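Local coordinates for hypothetical protein (PDB 4JM1) that is of unknown function but adopts a small alpha/beta fold resembling the prodomain of alpha-lytic protease, at residues A[12-16]-A[27-31]; A[16-21]-A[69-74]; A[33-38]-A[77-82]; A[40-45]-A[58-62]. One frame throughout, in Å; residues are numbered along the deposited sequence.

Contact 1: A[12-16]-A[27-31]; sequences FSCEK and IAIDA
Segment 12-16 runs up to the end of strand 24-29 and joins it through a classic beta bulge, in which Glu15 and Lys16 together face Ala28. Two backbone bonds define it: Glu15 N gives its hydrogen to Ala28 O (2.9 Å), and Ala28 N gives its own to Lys16 O (2.8 Å). Both are fairly straight, so the extra residue is absorbed without loss of pairing as the loop after helix 3-9 turns into the edge strand 16-19. The methyl of Ala28 lies on the same side of the sheet as the start of the Lys16 side chain, and Ala28 CB lies 3.6 Å from Lys16 O; a small alanine suits this buried place, with Phe69, Val62 and Ile64 packed on it.

Cys14, just before the bulge, faces inward. Its CB presses on Ile27 CG2 at 3.4 Å, tighter than normal carbon contact, while SG, held between the backbone N and the carbonyl carbon (chi1 70°), stays against the same methyl at 3.8 Å. A compact, weakly polar residue suits this buried place, and Ile27 and Ile29 supply branched carbon around it. Glu15 instead follows the surface. Its extended chain carries the carboxylate obliquely across Asp30, with the two carboxylate planes 57° apart. These like charges are probably eased by Lys65, which forms a salt bridge with Asp30 OD1; Glu15 OE2 lies 3.4 Å from Asp30 CB and 4.2 Å from Asp30 OD2.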
loop_
_atom_site.group_PDB
_atom_site.type_symbol
_atom_site.label_atom_id
_atom_site.label_comp_id
_atom_site.label_asym_id
_atom_site.label_seq_id
_atom_site.Cartn_x
_atom_site.Cartn_y
_atom_site.Cartn_z
ATOM N N PHE A 12 -8.439 -1.857 -9.084
ATOM C CA PHE A 12 -7.786 -2.517 -10.203
ATOM C C PHE A 12 -6.908 -3.667 -9.682
ATOM O O PHE A 12 -7.126 -4.805 -10.015
ATOM C CB PHE A 12 -6.953 -1.526 -11.040
ATOM C CG PHE A 12 -6.198 -2.188 -12.117
ATOM C CD1 PHE A 12 -6.870 -2.656 -13.233
ATOM C CD2 PHE A 12 -4.820 -2.347 -12.034
ATOM C CE1 PHE A 12 -6.186 -3.308 -14.243
ATOM C CE2 PHE A 12 -4.114 -2.989 -13.055
ATOM C CZ PHE A 12 -4.799 -3.461 -14.165
ATOM N N SER A 13 -5.933 -3.327 -8.855
ATOM C CA SER A 13 -4.978 -4.275 -8.299
ATOM C C SER A 13 -5.007 -4.323 -6.760
ATOM O O SER A 13 -4.242 -5.066 -6.109
ATOM C CB SER A 13 -3.578 -3.954 -8.797
ATOM O OG SER A 13 -3.268 -2.608 -8.543
ATOM N N CYS A 14 -5.903 -3.528 -6.184
ATOM C CA CYS A 14 -6.147 -3.512 -4.762
ATOM C C CYS A 14 -7.533 -2.938 -4.518
ATOM O O CYS A 14 -8.218 -2.567 -5.482
ATOM C CB CYS A 14 -5.091 -2.696 -4.057
ATOM S SG CYS A 14 -5.204 -0.889 -4.382
ATOM N N GLU A 15 -7.993 -2.933 -3.267
ATOM C CA GLU A 15 -9.294 -2.367 -2.951
ATOM C C GLU A 15 -9.270 -0.932 -2.483
ATOM O O GLU A 15 -10.193 -0.188 -2.786
ATOM C CB GLU A 15 -10.073 -3.271 -1.993
ATOM C CG GLU A 15 -10.359 -4.602 -2.686
ATOM C CD GLU A 15 -11.403 -5.482 -2.059
ATOM O OE1 GLU A 15 -12.162 -5.026 -1.181
ATOM O OE2 GLU A 15 -11.456 -6.674 -2.486
ATOM N N LYS A 16 -8.206 -0.542 -1.777
ATOM C CA LYS A 16 -8.037 0.819 -1.277
ATOM C C LYS A 16 -6.542 1.032 -1.034
ATOM O O LYS A 16 -5.809 0.078 -0.792
ATOM C CB LYS A 16 -8.856 1.024 0.013
ATOM C CG LYS A 16 -8.987 2.474 0.480
ATOM C CD LYS A 16 -10.024 2.654 1.590
ATOM C CE LYS A 16 -9.995 4.088 2.158
ATOM N NZ LYS A 16 -11.225 4.505 2.953
ATOM N N ILE A 27 -1.401 -0.299 1.006
ATOM C CA ILE A 27 -2.268 -0.912 0.023
ATOM C C ILE A 27 -3.060 -2.041 0.677
ATOM O O ILE A 27 -2.471 -2.973 1.231
ATOM C CB ILE A 27 -1.454 -1.391 -1.191
ATOM C CG1 ILE A 27 -0.729 -0.167 -1.837
ATOM C CG2 ILE A 27 -2.348 -2.096 -2.196
ATOM C CD1 ILE A 27 0.237 -0.465 -2.948
ATOM N N ALA A 28 -4.389 -1.944 0.577
ATOM C CA ALA A 28 -5.306 -2.908 1.188
ATOM C C ALA A 28 -5.825 -3.857 0.106
ATOM O O ALA A 28 -6.373 -3.413 -0.905
ATOM C CB ALA A 28 -6.464 -2.190 1.881
ATOM N N ILE A 29 -5.656 -5.154 0.352
ATOM C CA ILE A 29 -6.082 -6.222 -0.544
ATOM C C ILE A 29 -7.047 -7.186 0.165
ATOM O O ILE A 29 -7.149 -7.215 1.408
ATOM C CB ILE A 29 -4.857 -7.032 -1.100
ATOM C CG1 ILE A 29 -4.099 -7.727 0.041
ATOM C CG2 ILE A 29 -3.937 -6.115 -1.901
ATOM C CD1 ILE A 29 -3.183 -8.835 -0.441
ATOM N N ASP A 30 -7.790 -7.952 -0.642
ATOM C CA ASP A 30 -8.658 -8.985 -0.091
ATOM C C ASP A 30 -7.829 -10.250 0.194
ATOM O O ASP A 30 -7.824 -11.211 -0.579
ATOM C CB ASP A 30 -9.818 -9.274 -1.048
ATOM C CG ASP A 30 -10.893 -10.142 -0.419
ATOM O OD1 ASP A 30 -10.924 -10.302 0.828
ATOM O OD2 ASP A 30 -11.720 -10.667 -1.201
ATOM N N ALA A 31 -7.109 -10.228 1.307
ATOM C CA ALA A 31 -6.114 -11.247 1.610
ATOM C C ALA A 31 -6.749 -12.522 2.151
ATOM O O ALA A 31 -7.643 -12.477 2.972
ATOM C CB ALA A 31 -5.112 -10.711 2.624
#

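Contact 2: A[16-21]-A[69-74]; sequences KAAVTD and FEQGAV
A beta hairpin, strands 68-70 and 73-75 joined by a type II turn from Glu70 to Ala73, packs here against the edge strand 16-19 through Phe69 at one end and Gly72 at the other. The Phe69 ring is sandwiched. Val74 CG1, from the other arm of the hairpin, stands over the centre of one face; across the opposite face lies the extended aliphatic chain of Lys16, running counter to the direction of Phe69. In one of its two conformers, Lys16 CD makes a CH-pi contact 3.9 Å from the centroid of the Phe69 ring. At the ring edge, Ala18 CB meets Phe69 CD2 at 3.9 Å, a contact that a small alanine suits. A serine in place of Phe69 would probably leave the Lys16 chain without its platform and open a gap between Lys16 and Val74.

At the turn, Asp21 N donates an almost straight bond to Gly72 O (2.9 Å, 176°). Gly72 has positive phi, which favours glycine, and a beta carbon there would clash with Asp21 OD2. Thr20 places CG2 anti to its carbonyl carbon, bringing that methyl to 3.7 Å from Ala73 CA and 3.9 Å from Val74 CG2, while its hydroxyl is engaged by Asn22 and Phe24.

Strand 24-29 pairs with 16-19 in the main sheet and lies under the hairpin too: Phe69 rests on its Ala28, and Val74 on its Val26.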
loop_
_atom_site.group_PDB
_atom_site.type_symbol
_atom_site.label_atom_id
_atom_site.label_comp_id
_atom_site.label_asym_id
_atom_site.label_seq_id
_atom_site.Cartn_x
_atom_site.Cartn_y
_atom_site.Cartn_z
ATOM N N LYS A 16 -8.206 -0.542 -1.777
ATOM C CA LYS A 16 -8.037 0.819 -1.277
ATOM C C LYS A 16 -6.542 1.032 -1.034
ATOM O O LYS A 16 -5.809 0.078 -0.792
ATOM C CB LYS A 16 -8.856 1.024 0.013
ATOM C CG LYS A 16 -8.987 2.474 0.480
ATOM C CD LYS A 16 -10.024 2.654 1.590
ATOM C CE LYS A 16 -9.995 4.088 2.158
ATOM N NZ LYS A 16 -11.225 4.505 2.953
ATOM N N ALA A 17 -6.095 2.274 -1.151
ATOM C CA ALA A 17 -4.701 2.623 -0.894
ATOM C C ALA A 17 -4.598 4.058 -0.407
ATOM O O ALA A 17 -5.460 4.891 -0.700
ATOM C CB ALA A 17 -3.824 2.412 -2.165
ATOM N N ALA A 18 -3.509 4.355 0.296
ATOM C CA ALA A 18 -3.261 5.701 0.794
ATOM C C ALA A 18 -1.801 5.877 1.150
ATOM O O ALA A 18 -1.167 4.952 1.648
ATOM C CB ALA A 18 -4.110 5.998 2.022
ATOM N N VAL A 19 -1.268 7.068 0.897
ATOM C CA VAL A 19 0.030 7.458 1.471
ATOM C C VAL A 19 -0.215 8.063 2.842
ATOM O O VAL A 19 -1.107 8.887 3.045
ATOM C CB VAL A 19 0.797 8.415 0.543
ATOM C CG1 VAL A 19 2.078 8.990 1.205
ATOM C CG2 VAL A 19 1.153 7.718 -0.773
ATOM N N THR A 20 0.592 7.641 3.796
ATOM C CA THR A 20 0.431 8.073 5.178
ATOM C C THR A 20 1.470 9.155 5.492
ATOM O O THR A 20 2.465 9.352 4.755
ATOM C CB THR A 20 0.544 6.854 6.132
ATOM O OG1 THR A 20 1.781 6.161 5.912
ATOM C CG2 THR A 20 -0.623 5.884 5.928
ATOM N N ASP A 21 1.228 9.863 6.595
ATOM C CA ASP A 21 2.079 11.015 6.934
ATOM C C ASP A 21 3.542 10.643 7.152
ATOM O O ASP A 21 4.449 11.444 6.905
ATOM C CB ASP A 21 1.551 11.741 8.187
ATOM C CG ASP A 21 0.226 12.481 7.944
ATOM O OD1 ASP A 21 -0.183 12.682 6.763
ATOM O OD2 ASP A 21 -0.421 12.839 8.961
ATOM N N PHE A 69 -8.565 2.895 7.691
ATOM C CA PHE A 69 -7.942 4.061 7.063
ATOM C C PHE A 69 -8.444 5.297 7.797
ATOM O O PHE A 69 -9.672 5.459 7.992
ATOM C CB PHE A 69 -8.330 4.157 5.578
ATOM C CG PHE A 69 -7.612 3.166 4.701
ATOM C CD1 PHE A 69 -7.990 1.841 4.679
ATOM C CD2 PHE A 69 -6.564 3.578 3.881
ATOM C CE1 PHE A 69 -7.310 0.910 3.899
ATOM C CE2 PHE A 69 -5.871 2.649 3.110
ATOM C CZ PHE A 69 -6.275 1.328 3.089
ATOM N N GLU A 70 -7.507 6.142 8.202
ATOM C CA GLU A 70 -7.771 7.410 8.881
ATOM C C GLU A 70 -7.032 8.522 8.143
ATOM O O GLU A 70 -6.249 8.245 7.262
ATOM C CB GLU A 70 -7.268 7.300 10.324
ATOM C CG GLU A 70 -7.914 6.148 11.088
ATOM C CD GLU A 70 -7.354 5.956 12.480
ATOM O OE1 GLU A 70 -6.286 6.531 12.798
ATOM O OE2 GLU A 70 -7.989 5.211 13.249
ATOM N N GLN A 71 -7.229 9.778 8.530
ATOM C CA GLN A 71 -6.444 10.848 7.918
ATOM C C GLN A 71 -4.971 10.674 8.331
ATOM O O GLN A 71 -4.623 10.677 9.510
ATOM C CB GLN A 71 -6.972 12.254 8.286
ATOM C CG GLN A 71 -6.274 13.421 7.537
ATOM C CD GLN A 71 -6.445 13.377 6.006
ATOM O OE1 GLN A 71 -5.460 13.265 5.267
ATOM N NE2 GLN A 71 -7.688 13.476 5.532
ATOM N N GLY A 72 -4.118 10.476 7.333
ATOM C CA GLY A 72 -2.678 10.394 7.549
ATOM C C GLY A 72 -2.108 9.087 8.087
ATOM O O GLY A 72 -0.915 9.015 8.282
ATOM N N ALA A 73 -2.962 8.086 8.330
ATOM C CA ALA A 73 -2.523 6.809 8.938
ATOM C C ALA A 73 -3.468 5.663 8.607
ATOM O O ALA A 73 -4.649 5.875 8.299
ATOM C CB ALA A 73 -2.416 6.981 10.460
ATOM N N VAL A 74 -2.935 4.449 8.628
ATOM C CA VAL A 74 -3.753 3.257 8.485
ATOM C C VAL A 74 -3.449 2.312 9.645
ATOM O O VAL A 74 -2.294 1.899 9.861
ATOM C CB VAL A 74 -3.545 2.535 7.145
ATOM C CG1 VAL A 74 -4.483 1.311 7.044
ATOM C CG2 VAL A 74 -3.734 3.512 5.967
#

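Contact 3: A[33-38]-A[77-82]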
loop_
_atom_site.group_PDB
_atom_site.type_symbol
_atom_site.label_atom_id
_atom_site.label_comp_id
_atom_site.label_asym_id
_atom_site.label_seq_id
_atom_site.Cartn_x
_atom_site.Cartn_y
_atom_site.Cartn_z
ATOM N N SER A 33 -4.634 -14.707 3.703
ATOM C CA SER A 33 -3.692 -15.037 4.787
ATOM C C SER A 33 -3.350 -13.789 5.583
ATOM O O SER A 33 -3.579 -12.673 5.123
ATOM C CB SER A 33 -2.403 -15.651 4.205
ATOM O OG SER A 33 -2.680 -16.751 3.352
ATOM N N ASP A 34 -2.789 -13.965 6.778
ATOM C CA ASP A 34 -2.486 -12.811 7.662
ATOM C C ASP A 34 -0.994 -12.452 7.699
ATOM O O ASP A 34 -0.547 -11.680 8.550
ATOM C CB ASP A 34 -3.031 -13.044 9.085
ATOM C CG ASP A 34 -2.322 -14.174 9.832
ATOM O OD1 ASP A 34 -1.331 -14.737 9.326
ATOM O OD2 ASP A 34 -2.781 -14.497 10.962
ATOM N N SER A 35 -0.237 -13.004 6.754
ATOM C CA SER A 35 1.177 -12.718 6.635
ATOM C C SER A 35 1.658 -13.227 5.283
ATOM O O SER A 35 0.922 -13.926 4.572
ATOM C CB SER A 35 1.965 -13.441 7.747
ATOM O OG SER A 35 1.855 -14.847 7.608
ATOM N N GLY A 36 2.868 -12.825 4.906
ATOM C CA GLY A 36 3.530 -13.394 3.757
ATOM C C GLY A 36 3.445 -12.657 2.436
ATOM O O GLY A 36 3.698 -13.250 1.398
ATOM N N TYR A 37 3.125 -11.369 2.467
ATOM C CA TYR A 37 2.908 -10.604 1.243
ATOM C C TYR A 37 4.058 -9.644 0.899
ATOM O O TYR A 37 3.873 -8.654 0.169
ATOM C CB TYR A 37 1.569 -9.857 1.279
ATOM C CG TYR A 37 0.360 -10.780 1.314
ATOM C CD1 TYR A 37 -0.089 -11.308 2.508
ATOM C CD2 TYR A 37 -0.316 -11.134 0.135
ATOM C CE1 TYR A 37 -1.193 -12.153 2.558
ATOM C CE2 TYR A 37 -1.432 -11.973 0.180
ATOM C CZ TYR A 37 -1.854 -12.497 1.392
ATOM O OH TYR A 37 -2.958 -13.325 1.451
ATOM N N ASP A 38 5.268 -9.959 1.348
ATOM C CA ASP A 38 6.373 -9.067 1.051
ATOM C C ASP A 38 6.633 -8.941 -0.451
ATOM O O ASP A 38 7.056 -7.890 -0.901
ATOM C CB ASP A 38 7.665 -9.501 1.736
ATOM C CG ASP A 38 7.650 -9.332 3.251
ATOM O OD1 ASP A 38 6.684 -8.771 3.839
ATOM O OD2 ASP A 38 8.681 -9.735 3.875
ATOM N N LYS A 77 -2.812 -4.772 11.096
ATOM C CA LYS A 77 -1.641 -5.605 10.894
ATOM C C LYS A 77 -1.110 -5.426 9.461
ATOM O O LYS A 77 -1.863 -5.474 8.490
ATOM C CB LYS A 77 -1.962 -7.066 11.104
ATOM C CG LYS A 77 -0.718 -7.964 11.174
ATOM C CD LYS A 77 -1.070 -9.446 11.190
ATOM C CE LYS A 77 0.143 -10.257 11.298
ATOM N NZ LYS A 77 -0.187 -11.670 11.210
ATOM N N ARG A 78 0.196 -5.206 9.350
ATOM C CA ARG A 78 0.886 -5.200 8.073
ATOM C C ARG A 78 1.210 -6.651 7.724
ATOM O O ARG A 78 2.002 -7.315 8.408
ATOM C CB ARG A 78 2.158 -4.349 8.112
ATOM C CG ARG A 78 1.905 -2.855 8.181
ATOM C CD ARG A 78 1.394 -2.293 9.527
ATOM N NE ARG A 78 1.433 -0.835 9.472
ATOM C CZ ARG A 78 0.388 -0.004 9.428
ATOM N NH1 ARG A 78 -0.845 -0.441 9.610
ATOM N NH2 ARG A 78 0.575 1.301 9.273
ATOM N N ILE A 79 0.591 -7.122 6.646
ATOM C CA ILE A 79 0.733 -8.492 6.169
ATOM C C ILE A 79 1.848 -8.682 5.154
ATOM O O ILE A 79 2.169 -9.807 4.746
ATOM C CB ILE A 79 -0.630 -9.056 5.688
ATOM C CG1 ILE A 79 -1.122 -8.399 4.402
ATOM C CG2 ILE A 79 -1.699 -8.955 6.845
ATOM C CD1 ILE A 79 -2.438 -8.905 3.867
ATOM N N GLY A 80 2.427 -7.572 4.704
ATOM C CA GLY A 80 3.591 -7.586 3.841
ATOM C C GLY A 80 4.215 -6.200 3.843
ATOM O O GLY A 80 3.547 -5.210 4.139
ATOM N N LYS A 81 5.506 -6.119 3.502
ATOM C CA LYS A 81 6.209 -4.863 3.484
ATOM C C LYS A 81 7.378 -4.918 2.530
ATOM O O LYS A 81 7.913 -6.009 2.251
ATOM C CB LYS A 81 6.663 -4.482 4.905
ATOM C CG LYS A 81 7.769 -5.314 5.510
ATOM C CD LYS A 81 8.042 -4.799 6.932
ATOM C CE LYS A 81 9.204 -5.501 7.589
ATOM N NZ LYS A 81 8.774 -6.732 8.305
ATOM N N ALA A 82 7.781 -3.744 2.062
ATOM C CA ALA A 82 8.971 -3.545 1.225
ATOM C C ALA A 82 9.479 -2.130 1.458
ATOM O O ALA A 82 8.698 -1.177 1.452
ATOM C CB ALA A 82 8.637 -3.735 -0.254
HETATM O O HOH W 1 -2.574 -12.151 12.863
HETATM O O HOH W 2 0.866 -14.352 11.515
HETATM O O HOH W 3 9.851 -6.985 0.428
#
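The Tyr37 ring meets Ile79 at its rim: the carbonyl oxygen Ile79 O lies in the ring plane at the edge, 3.5 Å from Tyr37 CD1, and the isoleucine runs alongside the ring, its CG1 3.6 Å from the same carbon. Strand 78-83 carries a classic beta bulge here, Ile79 and Gly80 both facing Ile61, and the loop leading into helix 38-50 fastens onto it. Tyr37, the N-cap residue, donates its N-H to Ile79 O (2.9 Å), while at the far end of the ring its OH accepts from Ser33 N. A glycine in place of Tyr37 would probably leave Ser33 N without this acceptor and uncover one flank of Ile79. Gly80 has to lack a side chain, since a beta carbon would strike Tyr37 C.

On the solvent side, extended Lys77 brings NZ to Asp34 O (2.7 Å), from above the carbonyl plane. Two waters also bridge it to the Asp34 carboxylate, with which its salt bridge is long. Asp38, the first helical residue, turns its carboxylate to the strand, and Lys81 N meets Asp38 OD1 from above the carboxylate plane at 2.9 Å.

Contact 4: A[40-45]-A[58-62]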
loop_
_atom_site.group_PDB
_atom_site.type_symbol
_atom_site.label_atom_id
_atom_site.label_comp_id
_atom_site.label_asym_id
_atom_site.label_seq_id
_atom_site.Cartn_x
_atom_site.Cartn_y
_atom_site.Cartn_z
ATOM N N LEU A 40 4.576 -9.066 -2.985
ATOM C CA LEU A 40 3.567 -8.140 -3.504
ATOM C C LEU A 40 3.925 -6.700 -3.159
ATOM O O LEU A 40 3.882 -5.820 -4.035
ATOM C CB LEU A 40 2.182 -8.510 -2.963
ATOM C CG LEU A 40 1.027 -7.611 -3.411
ATOM C CD1 LEU A 40 0.770 -7.749 -4.917
ATOM C CD2 LEU A 40 -0.222 -7.906 -2.567
ATOM N N ALA A 41 4.346 -6.470 -1.921
ATOM C CA ALA A 41 4.748 -5.134 -1.499
ATOM C C ALA A 41 5.886 -4.609 -2.355
ATOM O O ALA A 41 5.868 -3.460 -2.782
ATOM C CB ALA A 41 5.167 -5.122 -0.009
ATOM N N SER A 42 6.861 -5.480 -2.653
ATOM C CA SER A 42 8.009 -5.044 -3.442
ATOM C C SER A 42 7.602 -4.732 -4.881
ATOM O O SER A 42 8.098 -3.771 -5.485
ATOM C CB SER A 42 9.130 -6.086 -3.406
ATOM O OG SER A 42 10.199 -5.669 -4.237
ATOM N N GLN A 43 6.685 -5.515 -5.431
ATOM C CA GLN A 43 6.192 -5.238 -6.787
ATOM C C GLN A 43 5.442 -3.906 -6.863
ATOM O O GLN A 43 5.632 -3.137 -7.816
ATOM C CB GLN A 43 5.316 -6.388 -7.294
ATOM C CG GLN A 43 6.080 -7.703 -7.479
ATOM C CD GLN A 43 6.957 -7.669 -8.694
ATOM O OE1 GLN A 43 8.181 -7.496 -8.622
ATOM N NE2 GLN A 43 6.326 -7.809 -9.837
ATOM N N PHE A 44 4.595 -3.640 -5.879
ATOM C CA PHE A 44 3.909 -2.374 -5.822
ATOM C C PHE A 44 4.890 -1.200 -5.655
ATOM O O PHE A 44 4.722 -0.134 -6.252
ATOM C CB PHE A 44 2.880 -2.345 -4.700
ATOM C CG PHE A 44 1.501 -2.776 -5.114
ATOM C CD1 PHE A 44 0.786 -2.038 -6.048
ATOM C CD2 PHE A 44 0.888 -3.862 -4.510
ATOM C CE1 PHE A 44 -0.496 -2.404 -6.424
ATOM C CE2 PHE A 44 -0.410 -4.239 -4.866
ATOM C CZ PHE A 44 -1.099 -3.516 -5.829
ATOM N N LEU A 45 5.909 -1.374 -4.810
ATOM C CA LEU A 45 6.879 -0.279 -4.620
ATOM C C LEU A 45 7.588 0.042 -5.926
ATOM O O LEU A 45 7.727 1.196 -6.307
ATOM C CB LEU A 45 7.879 -0.628 -3.518
ATOM C CG LEU A 45 8.939 0.411 -3.154
ATOM C CD1 LEU A 45 8.322 1.755 -2.744
ATOM C CD2 LEU A 45 9.885 -0.155 -2.070
ATOM N N GLY A 58 8.430 3.159 1.577
ATOM C CA GLY A 58 8.173 1.767 1.321
ATOM C C GLY A 58 6.701 1.575 1.022
ATOM O O GLY A 58 5.945 2.545 0.996
ATOM N N VAL A 59 6.317 0.323 0.787
ATOM C CA VAL A 59 4.928 -0.113 0.661
ATOM C C VAL A 59 4.616 -1.081 1.794
ATOM O O VAL A 59 5.442 -1.962 2.129
ATOM C CB VAL A 59 4.678 -0.784 -0.697
ATOM C CG1 VAL A 59 3.381 -1.649 -0.704
ATOM C CG2 VAL A 59 4.657 0.304 -1.775
ATOM N N LEU A 60 3.414 -0.912 2.351
ATOM C CA LEU A 60 2.864 -1.784 3.370
ATOM C C LEU A 60 1.591 -2.387 2.806
ATOM O O LEU A 60 0.744 -1.650 2.288
ATOM C CB LEU A 60 2.575 -1.033 4.690
ATOM C CG LEU A 60 3.760 -0.221 5.207
ATOM C CD1 LEU A 60 3.271 0.676 6.363
ATOM C CD2 LEU A 60 4.952 -1.116 5.604
ATOM N N ILE A 61 1.440 -3.709 2.933
ATOM C CA ILE A 61 0.207 -4.394 2.575
ATOM C C ILE A 61 -0.602 -4.676 3.830
ATOM O O ILE A 61 -0.056 -5.117 4.831
ATOM C CB ILE A 61 0.464 -5.718 1.815
ATOM C CG1 ILE A 61 1.450 -5.495 0.642
ATOM C CG2 ILE A 61 -0.890 -6.362 1.362
ATOM C CD1 ILE A 61 0.967 -4.625 -0.515
ATOM N N VAL A 62 -1.890 -4.349 3.768
ATOM C CA VAL A 62 -2.829 -4.674 4.816
ATOM C C VAL A 62 -4.057 -5.389 4.211
ATOM O O VAL A 62 -4.264 -5.386 2.990
ATOM C CB VAL A 62 -3.295 -3.366 5.575
ATOM C CG1 VAL A 62 -2.100 -2.661 6.275
ATOM C CG2 VAL A 62 -4.087 -2.412 4.686
#
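The carbonyl oxygen of Ala41 accepts the helical bond from Leu45 N (2.9 Å) and at the same time rests against Val59 CB at 3.6 Å, so the backbone of helix 38-50 itself touches strand 58-63. This is the interior of a beta-alpha-beta crossover, in which the helix links the parallel strands 24-29 and 58-63 and lies across one face of the sheet. The axes of the two short segments pass 7.5 Å apart at 136°. An approach this close suits Ala41, whose methyl leaves room for the strand: its CB lies 3.8 Å from Ile61 CG1 and 4.0 Å from Val59 CG1.

Val59 and Ile61, two residues apart on the strand, both point at the helix. Val59 splits its branches. CG1, anti to the backbone N (chi1 162°), goes to Ala41 and the CB of Phe44, whereas CG2 reaches the Leu45 backbone, with Leu45 sliding past in the opposite direction. Leu45 CD1 then extends over Gly58, where the bare CA is 4.1 Å away. Phe44 crosses Ile61 at about a right angle; beyond this contact it also packs on Ile27 of strand 24-29 and on Tyr5 and Ile9 of helix 3-9. Valine suits its place because its two methyls reach Ala41 and Leu45, one helical turn apart. Leu40 CD2 completes the set, meeting Ile61 CD1 at 4.0 Å.

From the N terminus, contact 1 closes the first and shortest loop, bringing the chain after helix 3-9 onto strand 24-29 by way of the hairpin it forms with strand 16-19. Contact 2 starts on the same Lys16 but closes much later, at residues 69-74, so it crosses contact 1 and brings the small hairpin onto the edge of the main sheet. Contact 3 opens after contact 1 has closed and crosses contact 2, tying the loop before helix 38-50 to the other edge strand, 78-83. Contact 4 falls within the spans of both contacts 2 and 3 and sets the helix on central strand 58-63, which bonds to 24-29 and 78-83.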